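Local coordinates for protein lactate dehydrogenase, adjacent gene encodes predicted malate dehydrogenase (Cryptosporidium parvum, PDB 4ND2) that probably catalyses the NAD-dependent interconversion of (S)-lactate and pyruvate, and is seen here with pyruvate and a cofactor analogue bound, at residues S167-N172 with V188-V193; A259-H264 with E284-L289; L248-A253 with I278-V283; V182-S187 with L289-L294. All blocks are in the same frame, centred on the assembly; numbering follows the deposited sequence.

All four contacts lie in the C-terminal catalytic half of the subunit. From the N terminus, 167-172 opens contact 1 and 182-187 opens contact 4; contact 1 closes first, at 188-193, so the two cross, both reaching the four-stranded sheet around strand 169-174. Segment 248-253 then opens contact 3 and 259-264 opens contact 2. Contact 3 closes at 278-283 and contact 2 at 284-289, a second crossing pair, both reaching the three-stranded sheet, with contact 3 also tying in the end of helix 234-248; the E284-K252 salt bridge links them. Both are nested inside the long loop that contact 4 closes at 289-294, where L289, shared with contact 2, brings the second sheet's chain back to the first.

Contact 1: S167-N172 with V188-V193; sequences SDVSAN and VSVGGV
D168 begins the pairing by accepting the N-H of G191, with 3.0 Å from G191 N to D168 O. Its carboxylate leads away from 188-193, and OD2 is bonded instead to the backbone N of V254 of the second subunit. V169 comes next, in a non-hydrogen-bonded antiparallel pair with V190. The two side chains run side by side in the same direction, V169 CG2 lying 4.2 Å from V190 CG2, while the V169 CA-H leans on S189 O at 3.4 Å from CA. S170 and S189 then make the hydrogen-bonded pair: S170 N to S189 O is 2.8 Å and S189 N to S170 O is 3.0 Å. Their side chains stand on the sheet face turned from the valines. S170 OG is anti to its own N (chi1 179°), whereas S189 OG sits between N and the carbonyl carbon (57°), which brings it to 3.5 Å from S170 CB. One water bonds S189 OG at 2.7 Å and, weakly, S170 OG. A171 finishes the contact with CB 3.9 Å from V188 CG2, where both side chains pack on F154 of helix 147-162. Beyond the pairing, a type I' turn from V190 to V193, with G191 and G192 at its tip, makes a two-residue beta hairpin leading to strand 193-194. The chemistry is thus two-sided: V188 and V190 face helices 147-162 and 195-200, whereas the serines form a polar, water-bridged face beside G192 of the second subunit.

Contact 2: A259-H264 with E284-L289; sequences AFCSNH and EDILEL
I286 meets both C261 and H264. Its CD1 lies 3.7 Å from F260 O and 4.1 Å from C261 CB, so the tip of the isoleucine rests on the end of strand 253-261. Strand 270-279 runs between these two outer strands of the antiparallel sheet, and I286 also packs on its V274. Nearer the backbone, I286 CB approaches a face of the H264 imidazole in a CH-pi contact, 4.1 Å from the ring centroid, and I286 O is set over the rim at 3.6 Å from H264 CE1. After L287, whose carbonyl is bonded to the hydroxyl of Y265, E288 turns its carboxylate to the edge of the same ring. H264 ND1 donates to E288 OE2 across 2.9 Å (N-H...O angle 148°), reaching that oxygen on its anti side and somewhat out of both planes; ring and carboxylate stand 77° apart. E288 CG, anti to its own carbonyl carbon (chi1 -60°), lies 3.4 Å from H264 ND1, and the backbone O of E288 is bonded to Q201 of the second subunit. Held from a face and at its edge, the imidazole is probably restricted in its rotation, and the nearby carboxylate probably stabilises any positive charge on it.

Contact 3: L248-A253 with I278-V283; sequences LKDKKA and IGKNGV
D250 reaches across to K280 with its side chain swung anti to its own backbone N (chi1 -174°), and OD1 accepts the K280 N-H in a nearly straight bond, 2.8 Å from K280 N. That donor comes from the anti side of the oxygen, well out of the carboxylate plane. The same OD1 uses its syn lone pair for K252 NZ, in a salt bridge also of 2.8 Å. K252 gets there by bending back at its first two torsions (-43° and -58°) before running straight, and its ammonium has a second partner in E284. The K280 side chain runs out extended, crossing the aspartate at a slant: CG is 3.4 Å from D250 OD1 and CD 3.7 Å from D250 OD2. Its NZ stops 4.6 Å from D250 OD2, beyond a salt bridge; OD2 is taken by R4 of the fourth subunit. G279, without a side chain, lets the aspartate come close, its CA 3.4 Å from D250 OD1. Farther along, A253 and I278 pair as antiparallel strands, with I278 N to A253 O 3.0 Å and A253 N to I278 O 3.2 Å. K252 and A253 both face I278, a G1 bulge. The contact joins the C-terminal end of helix 234-248, closed by a Schellman motif at D250, to the start of strand 253-261 and the end of strand 270-279, where a type I turn from G279 to G282 leads on to strand 284-286; A253 and I278 both lie against A246 of the helix.

Contact 4: V182-S187 with L289-L294; sequences VPATSS and LDLTPL. Unlike the reference sequence in segment 182-187: A184 (reference Val).
S186 sits beside T292 and D290, giving up more surface than any other residue here. Its CB touches T292 CG2 at 3.8 Å, and S186 OG, placed between the backbone N and carbonyl carbon (chi1 71°), comes to 3.4 Å from D290 O; the partner bonded to that hydroxyl is E295, on the first turn of helix 293-314. T292 is the N-cap of this helix: its side chain caps a backbone N just beyond L294, while E295 is bonded in return to T292 N, an arrangement consistent with a capping box. The helix start thus meets the bend after strand 182-183, an edge strand of the four-stranded sheet in the C-terminal domain of this LDH/MDH-type fold. A184, the centre of an inverse gamma turn in that bend, points its CB at L291, 4.3 Å from CD2; L291 starts away from the bend and reaches back with its branched end. L289, at the start of its segment, has CD2 4.2 Å from S187 OG, and also packs on N172 and I174 of the neighbouring strand 169-174. On the second subunit, G192 packs against S187 and G191 against L289.

Contact 1: S167-N172 with V188-V193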
loop_
_atom_site.group_PDB
_atom_site.type_symbol
_atom_site.label_atom_id
_atom_site.label_comp_id
_atom_site.label_asym_id
_atom_site.label_seq_id
_atom_site.Cartn_x
_atom_site.Cartn_y
_atom_site.Cartn_z
ATOM N N SER A 167 14.953 -8.242 2.294
ATOM C CA SER A 167 14.691 -7.844 0.910
ATOM C C SER A 167 15.977 -7.531 0.135
ATOM O O SER A 167 15.985 -7.590 -1.091
ATOM C CB SER A 167 13.744 -6.639 0.865
ATOM O OG SER A 167 12.460 -6.979 1.378
ATOM N N ASP A 168 17.053 -7.208 0.850
ATOM C CA ASP A 168 18.347 -6.915 0.227
ATOM C C ASP A 168 19.283 -8.127 0.160
ATOM O O ASP A 168 20.443 -7.997 -0.236
ATOM C CB ASP A 168 19.026 -5.757 0.962
ATOM C CG ASP A 168 18.235 -4.466 0.859
ATOM O OD1 ASP A 168 17.759 -4.152 -0.253
ATOM O OD2 ASP A 168 18.087 -3.769 1.886
ATOM N N VAL A 169 18.782 -9.297 0.550
ATOM C CA VAL A 169 19.497 -10.553 0.358
ATOM C C VAL A 169 18.937 -11.247 -0.876
ATOM O O VAL A 169 17.725 -11.452 -0.983
ATOM C CB VAL A 169 19.345 -11.494 1.570
ATOM C CG1 VAL A 169 20.039 -12.828 1.304
ATOM C CG2 VAL A 169 19.898 -10.837 2.825
ATOM N N SER A 170 19.823 -11.594 -1.806
ATOM C CA SER A 170 19.472 -12.416 -2.958
ATOM C C SER A 170 19.911 -13.844 -2.660
ATOM O O SER A 170 21.084 -14.083 -2.362
ATOM C CB SER A 170 20.173 -11.905 -4.219
ATOM O OG SER A 170 19.867 -12.716 -5.345
ATOM N N ALA A 171 18.970 -14.783 -2.716
ATOM C CA ALA A 171 19.264 -16.188 -2.432
ATOM C C ALA A 171 18.182 -17.099 -3.010
ATOM O O ALA A 171 16.992 -16.807 -2.892
ATOM C CB ALA A 171 19.397 -16.409 -0.935
ATOM N N ASN A 172 18.608 -18.195 -3.633
ATOM C CA ASN A 172 17.695 -19.126 -4.277
ATOM C C ASN A 172 17.803 -20.524 -3.692
ATOM O O ASN A 172 18.898 -20.984 -3.353
ATOM C CB ASN A 172 17.974 -19.183 -5.779
ATOM C CG ASN A 172 17.432 -17.975 -6.516
ATOM O OD1 ASN A 172 16.221 -17.747 -6.542
ATOM N ND2 ASN A 172 18.322 -17.194 -7.115
ATOM N N VAL A 188 24.466 -16.598 -3.453
ATOM C CA VAL A 188 23.932 -15.710 -2.428
ATOM C C VAL A 188 24.686 -14.379 -2.465
ATOM O O VAL A 188 25.907 -14.356 -2.627
ATOM C CB VAL A 188 24.053 -16.332 -1.019
ATOM C CG1 VAL A 188 23.770 -15.304 0.069
ATOM C CG2 VAL A 188 23.113 -17.522 -0.883
ATOM N N SER A 189 23.956 -13.278 -2.327
ATOM C CA SER A 189 24.583 -11.973 -2.139
ATOM C C SER A 189 23.761 -11.096 -1.198
ATOM O O SER A 189 22.538 -11.223 -1.127
ATOM C CB SER A 189 24.818 -11.268 -3.479
ATOM O OG SER A 189 23.622 -11.125 -4.218
ATOM N N VAL A 190 24.457 -10.235 -0.459
ATOM C CA VAL A 190 23.833 -9.279 0.447
ATOM C C VAL A 190 24.239 -7.882 -0.008
ATOM O O VAL A 190 25.380 -7.460 0.193
ATOM C CB VAL A 190 24.272 -9.496 1.910
ATOM C CG1 VAL A 190 23.541 -8.531 2.834
ATOM C CG2 VAL A 190 24.033 -10.941 2.335
ATOM N N GLY A 191 23.306 -7.177 -0.643
ATOM C CA GLY A 191 23.589 -5.865 -1.216
ATOM C C GLY A 191 24.675 -5.879 -2.281
ATOM O O GLY A 191 25.360 -4.875 -2.481
ATOM N N GLY A 192 24.828 -7.013 -2.965
ATOM C CA GLY A 192 25.869 -7.185 -3.977
ATOM C C GLY A 192 27.116 -7.922 -3.502
ATOM O O GLY A 192 27.940 -8.322 -4.322
ATOM N N VAL A 193 27.259 -8.106 -2.191
ATOM C CA VAL A 193 28.440 -8.758 -1.616
ATOM C C VAL A 193 28.218 -10.269 -1.476
ATOM O O VAL A 193 27.247 -10.690 -0.844
ATOM C CB VAL A 193 28.777 -8.181 -0.224
ATOM C CG1 VAL A 193 30.031 -8.837 0.342
ATOM C CG2 VAL A 193 28.953 -6.670 -0.298
HETATM O O HOH W 1 22.998 -12.930 -6.187
#

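Contact 2: A259-H264 with E284-L289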
loop_
_atom_site.group_PDB
_atom_site.type_symbol
_atom_site.label_atom_id
_atom_site.label_comp_id
_atom_site.label_asym_id
_atom_site.label_seq_id
_atom_site.Cartn_x
_atom_site.Cartn_y
_atom_site.Cartn_z
ATOM N N ALA A 259 8.383 -25.808 -11.750
ATOM C CA ALA A 259 7.976 -25.609 -13.139
ATOM C C ALA A 259 8.557 -26.697 -14.035
ATOM O O ALA A 259 9.517 -27.372 -13.663
ATOM C CB ALA A 259 8.422 -24.241 -13.625
ATOM N N PHE A 260 7.971 -26.850 -15.218
ATOM C CA PHE A 260 8.399 -27.877 -16.166
ATOM C C PHE A 260 9.698 -27.456 -16.856
ATOM O O PHE A 260 9.698 -26.576 -17.719
ATOM C CB PHE A 260 7.297 -28.153 -17.193
ATOM C CG PHE A 260 7.525 -29.398 -18.007
ATOM C CD1 PHE A 260 7.804 -29.320 -19.366
ATOM C CD2 PHE A 260 7.462 -30.653 -17.413
ATOM C CE1 PHE A 260 8.012 -30.468 -20.116
ATOM C CE2 PHE A 260 7.670 -31.805 -18.157
ATOM C CZ PHE A 260 7.946 -31.712 -19.510
ATOM N N CYS A 261 10.795 -28.096 -16.456
ATOM C CA CYS A 261 12.138 -27.743 -16.911
ATOM C C CYS A 261 12.619 -28.729 -17.978
ATOM O O CYS A 261 12.767 -29.923 -17.701
ATOM C CB CYS A 261 13.085 -27.751 -15.713
ATOM S SG CYS A 261 14.738 -27.120 -16.060
ATOM N N SER A 262 12.870 -28.226 -19.189
ATOM C CA SER A 262 13.156 -29.083 -20.352
ATOM C C SER A 262 14.538 -28.900 -20.988
ATOM O O SER A 262 15.096 -29.859 -21.519
ATOM C CB SER A 262 12.084 -28.880 -21.425
ATOM O OG SER A 262 10.849 -29.432 -21.010
ATOM N N ASN A 263 15.079 -27.685 -20.967
ATOM C CA ASN A 263 16.374 -27.414 -21.606
ATOM C C ASN A 263 17.364 -26.725 -20.671
ATOM O O ASN A 263 18.220 -25.961 -21.118
ATOM C CB ASN A 263 16.168 -26.568 -22.866
ATOM C CG ASN A 263 15.374 -27.296 -23.936
ATOM O OD1 ASN A 263 15.693 -28.430 -24.298
ATOM N ND2 ASN A 263 14.341 -26.642 -24.456
ATOM N N HIS A 264 17.244 -27.002 -19.375
ATOM C CA HIS A 264 18.095 -26.381 -18.364
ATOM C C HIS A 264 18.424 -27.386 -17.266
ATOM O O HIS A 264 17.707 -28.371 -17.088
ATOM C CB HIS A 264 17.404 -25.159 -17.743
ATOM C CG HIS A 264 16.700 -24.284 -18.735
ATOM N ND1 HIS A 264 17.323 -23.237 -19.378
ATOM C CD2 HIS A 264 15.424 -24.297 -19.187
ATOM C CE1 HIS A 264 16.462 -22.641 -20.184
ATOM N NE2 HIS A 264 15.303 -23.266 -20.087
ATOM N N GLU A 284 7.110 -18.133 -18.338
ATOM C CA GLU A 284 7.555 -17.656 -19.650
ATOM C C GLU A 284 9.021 -17.980 -19.957
ATOM O O GLU A 284 9.423 -17.979 -21.121
ATOM C CB GLU A 284 7.292 -16.152 -19.765
ATOM C CG GLU A 284 5.806 -15.820 -19.729
ATOM C CD GLU A 284 5.503 -14.334 -19.732
ATOM O OE1 GLU A 284 4.310 -13.983 -19.628
ATOM O OE2 GLU A 284 6.441 -13.517 -19.839
ATOM N N ASP A 285 9.813 -18.253 -18.923
ATOM C CA ASP A 285 11.217 -18.623 -19.102
ATOM C C ASP A 285 11.769 -19.237 -17.818
ATOM O O ASP A 285 11.152 -19.130 -16.756
ATOM C CB ASP A 285 12.047 -17.388 -19.492
ATOM C CG ASP A 285 13.288 -17.734 -20.316
ATOM O OD1 ASP A 285 14.097 -16.816 -20.569
ATOM O OD2 ASP A 285 13.464 -18.905 -20.715
ATOM N N ILE A 286 12.921 -19.894 -17.930
ATOM C CA ILE A 286 13.655 -20.407 -16.774
ATOM C C ILE A 286 15.094 -19.900 -16.842
ATOM O O ILE A 286 15.729 -19.985 -17.892
ATOM C CB ILE A 286 13.644 -21.950 -16.736
ATOM C CG1 ILE A 286 12.232 -22.462 -16.430
ATOM C CG2 ILE A 286 14.627 -22.472 -15.691
ATOM C CD1 ILE A 286 12.042 -23.943 -16.677
ATOM N N LEU A 287 15.598 -19.378 -15.725
ATOM C CA LEU A 287 16.969 -18.874 -15.649
ATOM C C LEU A 287 17.934 -19.965 -15.186
ATOM O O LEU A 287 17.580 -20.803 -14.354
ATOM C CB LEU A 287 17.057 -17.684 -14.693
ATOM C CG LEU A 287 16.126 -16.503 -14.973
ATOM C CD1 LEU A 287 16.392 -15.387 -13.974
ATOM C CD2 LEU A 287 16.288 -15.997 -16.398
ATOM N N GLU A 288 19.154 -19.932 -15.722
ATOM C CA GLU A 288 20.190 -20.910 -15.385
ATOM C C GLU A 288 21.203 -20.322 -14.404
ATOM O O GLU A 288 22.053 -19.515 -14.788
ATOM C CB GLU A 288 20.919 -21.371 -16.652
ATOM C CG GLU A 288 20.017 -22.022 -17.687
ATOM C CD GLU A 288 20.749 -22.445 -18.953
ATOM O OE1 GLU A 288 21.900 -22.008 -19.174
ATOM O OE2 GLU A 288 20.158 -23.218 -19.740
ATOM N N LEU A 289 21.112 -20.735 -13.141
ATOM C CA LEU A 289 22.071 -20.326 -12.115
ATOM C C LEU A 289 23.449 -20.932 -12.376
ATOM O O LEU A 289 23.562 -21.988 -12.995
ATOM C CB LEU A 289 21.595 -20.756 -10.724
ATOM C CG LEU A 289 20.345 -20.072 -10.165
ATOM C CD1 LEU A 289 19.869 -20.788 -8.911
ATOM C CD2 LEU A 289 20.617 -18.605 -9.875
#

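Contact 3: L248-A253 with I278-V283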
loop_
_atom_site.group_PDB
_atom_site.type_symbol
_atom_site.label_atom_id
_atom_site.label_comp_id
_atom_site.label_asym_id
_atom_site.label_seq_id
_atom_site.Cartn_x
_atom_site.Cartn_y
_atom_site.Cartn_z
ATOM N N LEU A 248 -1.084 -11.975 -12.737
ATOM C CA LEU A 248 -2.167 -11.016 -12.969
ATOM C C LEU A 248 -1.675 -9.636 -13.403
ATOM O O LEU A 248 -2.351 -8.954 -14.167
ATOM C CB LEU A 248 -3.049 -10.885 -11.721
ATOM C CG LEU A 248 -3.893 -12.117 -11.371
ATOM C CD1 LEU A 248 -4.490 -11.993 -9.976
ATOM C CD2 LEU A 248 -4.989 -12.329 -12.400
ATOM N N LYS A 249 -0.507 -9.231 -12.912
ATOM C CA LYS A 249 0.068 -7.930 -13.258
ATOM C C LYS A 249 1.161 -8.022 -14.328
ATOM O O LYS A 249 1.774 -7.012 -14.673
ATOM C CB LYS A 249 0.603 -7.252 -11.998
ATOM C CG LYS A 249 -0.495 -6.906 -11.004
ATOM C CD LYS A 249 0.069 -6.508 -9.650
ATOM C CE LYS A 249 -0.918 -5.679 -8.841
ATOM N NZ LYS A 249 -1.443 -4.481 -9.563
ATOM N N ASP A 250 1.393 -9.228 -14.853
ATOM C CA ASP A 250 2.367 -9.449 -15.926
ATOM C C ASP A 250 3.725 -8.854 -15.552
ATOM O O ASP A 250 4.316 -8.095 -16.320
ATOM C CB ASP A 250 1.851 -8.848 -17.241
ATOM C CG ASP A 250 2.747 -9.170 -18.435
ATOM O OD1 ASP A 250 3.285 -10.297 -18.510
ATOM O OD2 ASP A 250 2.908 -8.286 -19.302
ATOM N N LYS A 251 4.209 -9.209 -14.367
ATOM C CA LYS A 251 5.398 -8.573 -13.792
ATOM C C LYS A 251 6.721 -8.940 -14.459
ATOM O O LYS A 251 7.690 -8.184 -14.348
ATOM C CB LYS A 251 5.521 -8.912 -12.306
ATOM C CG LYS A 251 4.513 -8.224 -11.409
ATOM C CD LYS A 251 4.906 -8.417 -9.954
ATOM C CE LYS A 251 3.810 -7.974 -9.010
ATOM N NZ LYS A 251 4.208 -8.201 -7.591
ATOM N N LYS A 252 6.771 -10.096 -15.119
ATOM C CA LYS A 252 8.042 -10.706 -15.526
ATOM C C LYS A 252 8.946 -10.846 -14.295
ATOM O O LYS A 252 10.140 -10.541 -14.341
ATOM C CB LYS A 252 8.740 -9.886 -16.625
ATOM C CG LYS A 252 7.829 -9.380 -17.734
ATOM C CD LYS A 252 7.087 -10.500 -18.440
ATOM C CE LYS A 252 6.277 -9.950 -19.603
ATOM N NZ LYS A 252 5.373 -10.962 -20.212
ATOM N N ALA A 253 8.355 -11.293 -13.191
ATOM C CA ALA A 253 9.070 -11.440 -11.931
ATOM C C ALA A 253 9.867 -12.735 -11.932
ATOM O O ALA A 253 9.420 -13.745 -12.476
ATOM C CB ALA A 253 8.091 -11.432 -10.765
ATOM N N ILE A 278 7.740 -15.213 -14.455
ATOM C CA ILE A 278 6.281 -15.331 -14.540
ATOM C C ILE A 278 5.648 -14.025 -15.023
ATOM O O ILE A 278 5.954 -12.945 -14.509
ATOM C CB ILE A 278 5.655 -15.756 -13.193
ATOM C CG1 ILE A 278 6.151 -17.157 -12.815
ATOM C CG2 ILE A 278 4.130 -15.731 -13.276
ATOM C CD1 ILE A 278 5.576 -17.713 -11.532
ATOM N N GLY A 279 4.769 -14.146 -16.016
ATOM C CA GLY A 279 3.998 -13.020 -16.537
ATOM C C GLY A 279 2.615 -13.465 -16.973
ATOM O O GLY A 279 2.133 -14.515 -16.548
ATOM N N LYS A 280 1.987 -12.674 -17.840
ATOM C CA LYS A 280 0.616 -12.937 -18.294
ATOM C C LYS A 280 0.441 -14.254 -19.063
ATOM O O LYS A 280 -0.682 -14.746 -19.179
ATOM C CB LYS A 280 0.104 -11.772 -19.154
ATOM C CG LYS A 280 0.820 -11.615 -20.486
ATOM C CD LYS A 280 0.418 -10.337 -21.199
ATOM C CE LYS A 280 1.285 -10.115 -22.428
ATOM N NZ LYS A 280 0.766 -9.003 -23.268
ATOM N N ASN A 281 1.531 -14.807 -19.598
ATOM C CA ASN A 281 1.499 -16.121 -20.260
ATOM C C ASN A 281 1.940 -17.272 -19.341
ATOM O O ASN A 281 2.249 -18.367 -19.817
ATOM C CB ASN A 281 2.370 -16.108 -21.526
ATOM C CG ASN A 281 1.830 -15.183 -22.604
ATOM O OD1 ASN A 281 0.624 -15.112 -22.831
ATOM N ND2 ASN A 281 2.728 -14.477 -23.284
ATOM N N GLY A 282 1.954 -17.030 -18.029
ATOM C CA GLY A 282 2.335 -18.045 -17.051
ATOM C C GLY A 282 3.839 -18.105 -16.875
ATOM O O GLY A 282 4.492 -17.070 -16.751
ATOM N N VAL A 283 4.388 -19.320 -16.861
ATOM C CA VAL A 283 5.836 -19.516 -16.801
ATOM C C VAL A 283 6.399 -19.247 -18.194
ATOM O O VAL A 283 6.183 -20.027 -19.117
ATOM C CB VAL A 283 6.205 -20.943 -16.335
ATOM C CG1 VAL A 283 7.718 -21.144 -16.360
ATOM C CG2 VAL A 283 5.659 -21.201 -14.936
#

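Contact 4: V182-S187 with L289-L294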
loop_
_atom_site.group_PDB
_atom_site.type_symbol
_atom_site.label_atom_id
_atom_site.label_comp_id
_atom_site.label_asym_id
_atom_site.label_seq_id
_atom_site.Cartn_x
_atom_site.Cartn_y
_atom_site.Cartn_z
ATOM N N VAL A 182 17.948 -27.706 -2.566
ATOM C CA VAL A 182 19.305 -27.178 -2.670
ATOM C C VAL A 182 19.330 -25.658 -2.500
ATOM O O VAL A 182 19.090 -24.927 -3.460
ATOM C CB VAL A 182 19.942 -27.554 -4.028
ATOM C CG1 VAL A 182 21.375 -27.040 -4.112
ATOM C CG2 VAL A 182 19.897 -29.062 -4.236
ATOM N N PRO A 183 19.607 -25.177 -1.273
ATOM C CA PRO A 183 19.892 -23.754 -1.107
ATOM C C PRO A 183 21.264 -23.435 -1.698
ATOM O O PRO A 183 22.283 -23.874 -1.166
ATOM C CB PRO A 183 19.871 -23.556 0.418
ATOM C CG PRO A 183 19.169 -24.755 0.963
ATOM C CD PRO A 183 19.515 -25.865 0.025
ATOM N N ALA A 184 21.274 -22.703 -2.807
ATOM C CA ALA A 184 22.496 -22.467 -3.575
ATOM C C ALA A 184 23.339 -21.358 -2.951
ATOM O O ALA A 184 23.194 -20.187 -3.294
ATOM C CB ALA A 184 22.150 -22.130 -5.017
ATOM N N THR A 185 24.235 -21.735 -2.043
ATOM C CA THR A 185 25.068 -20.759 -1.340
ATOM C C THR A 185 25.985 -19.967 -2.276
ATOM O O THR A 185 26.337 -18.832 -1.968
ATOM C CB THR A 185 25.947 -21.416 -0.256
ATOM O OG1 THR A 185 26.760 -22.433 -0.848
ATOM C CG2 THR A 185 25.094 -22.020 0.851
ATOM N N SER A 186 26.360 -20.555 -3.412
ATOM C CA SER A 186 27.327 -19.928 -4.320
ATOM C C SER A 186 26.833 -18.614 -4.931
ATOM O O SER A 186 27.637 -17.722 -5.211
ATOM C CB SER A 186 27.727 -20.895 -5.439
ATOM O OG SER A 186 26.662 -21.099 -6.351
ATOM N N SER A 187 25.523 -18.498 -5.135
ATOM C CA SER A 187 24.931 -17.309 -5.748
ATOM C C SER A 187 24.199 -16.410 -4.744
ATOM O O SER A 187 23.404 -15.560 -5.137
ATOM C CB SER A 187 23.971 -17.727 -6.861
ATOM O OG SER A 187 22.942 -18.553 -6.350
ATOM N N LEU A 289 21.112 -20.735 -13.141
ATOM C CA LEU A 289 22.071 -20.326 -12.115
ATOM C C LEU A 289 23.449 -20.932 -12.376
ATOM O O LEU A 289 23.562 -21.988 -12.995
ATOM C CB LEU A 289 21.595 -20.756 -10.724
ATOM C CG LEU A 289 20.345 -20.072 -10.165
ATOM C CD1 LEU A 289 19.869 -20.788 -8.911
ATOM C CD2 LEU A 289 20.617 -18.605 -9.875
ATOM N N ASP A 290 24.485 -20.254 -11.894
ATOM C CA ASP A 290 25.854 -20.750 -11.998
ATOM C C ASP A 290 26.139 -21.650 -10.801
ATOM O O ASP A 290 26.529 -21.177 -9.735
ATOM C CB ASP A 290 26.841 -19.578 -12.045
ATOM C CG ASP A 290 28.263 -20.013 -12.377
ATOM O OD1 ASP A 290 28.441 -21.025 -13.090
ATOM O OD2 ASP A 290 29.206 -19.326 -11.927
ATOM N N LEU A 291 25.928 -22.950 -10.983
ATOM C CA LEU A 291 26.093 -23.917 -9.903
ATOM C C LEU A 291 27.506 -24.482 -9.872
ATOM O O LEU A 291 28.097 -24.757 -10.916
ATOM C CB LEU A 291 25.097 -25.068 -10.063
ATOM C CG LEU A 291 23.613 -24.699 -10.039
ATOM C CD1 LEU A 291 22.760 -25.936 -10.276
ATOM C CD2 LEU A 291 23.243 -24.027 -8.724
ATOM N N THR A 292 28.034 -24.666 -8.665
ATOM C CA THR A 292 29.313 -25.340 -8.473
ATOM C C THR A 292 29.137 -26.834 -8.749
ATOM O O THR A 292 28.005 -27.329 -8.769
ATOM C CB THR A 292 29.831 -25.170 -7.033
ATOM O OG1 THR A 292 28.897 -25.753 -6.116
ATOM C CG2 THR A 292 30.028 -23.697 -6.693
ATOM N N PRO A 293 30.250 -27.563 -8.962
ATOM C CA PRO A 293 30.146 -29.015 -9.124
ATOM C C PRO A 293 29.404 -29.696 -7.968
ATOM O O PRO A 293 28.582 -30.580 -8.205
ATOM C CB PRO A 293 31.609 -29.466 -9.182
ATOM C CG PRO A 293 32.332 -28.293 -9.743
ATOM C CD PRO A 293 31.624 -27.080 -9.203
ATOM N N LEU A 294 29.686 -29.273 -6.737
ATOM C CA LEU A 294 28.983 -29.793 -5.563
ATOM C C LEU A 294 27.476 -29.539 -5.651
ATOM O O LEU A 294 26.678 -30.442 -5.409
ATOM C CB LEU A 294 29.546 -29.178 -4.276
ATOM C CG LEU A 294 28.870 -29.579 -2.958
ATOM C CD1 LEU A 294 28.807 -31.093 -2.807
ATOM C CD2 LEU A 294 29.590 -28.950 -1.773
#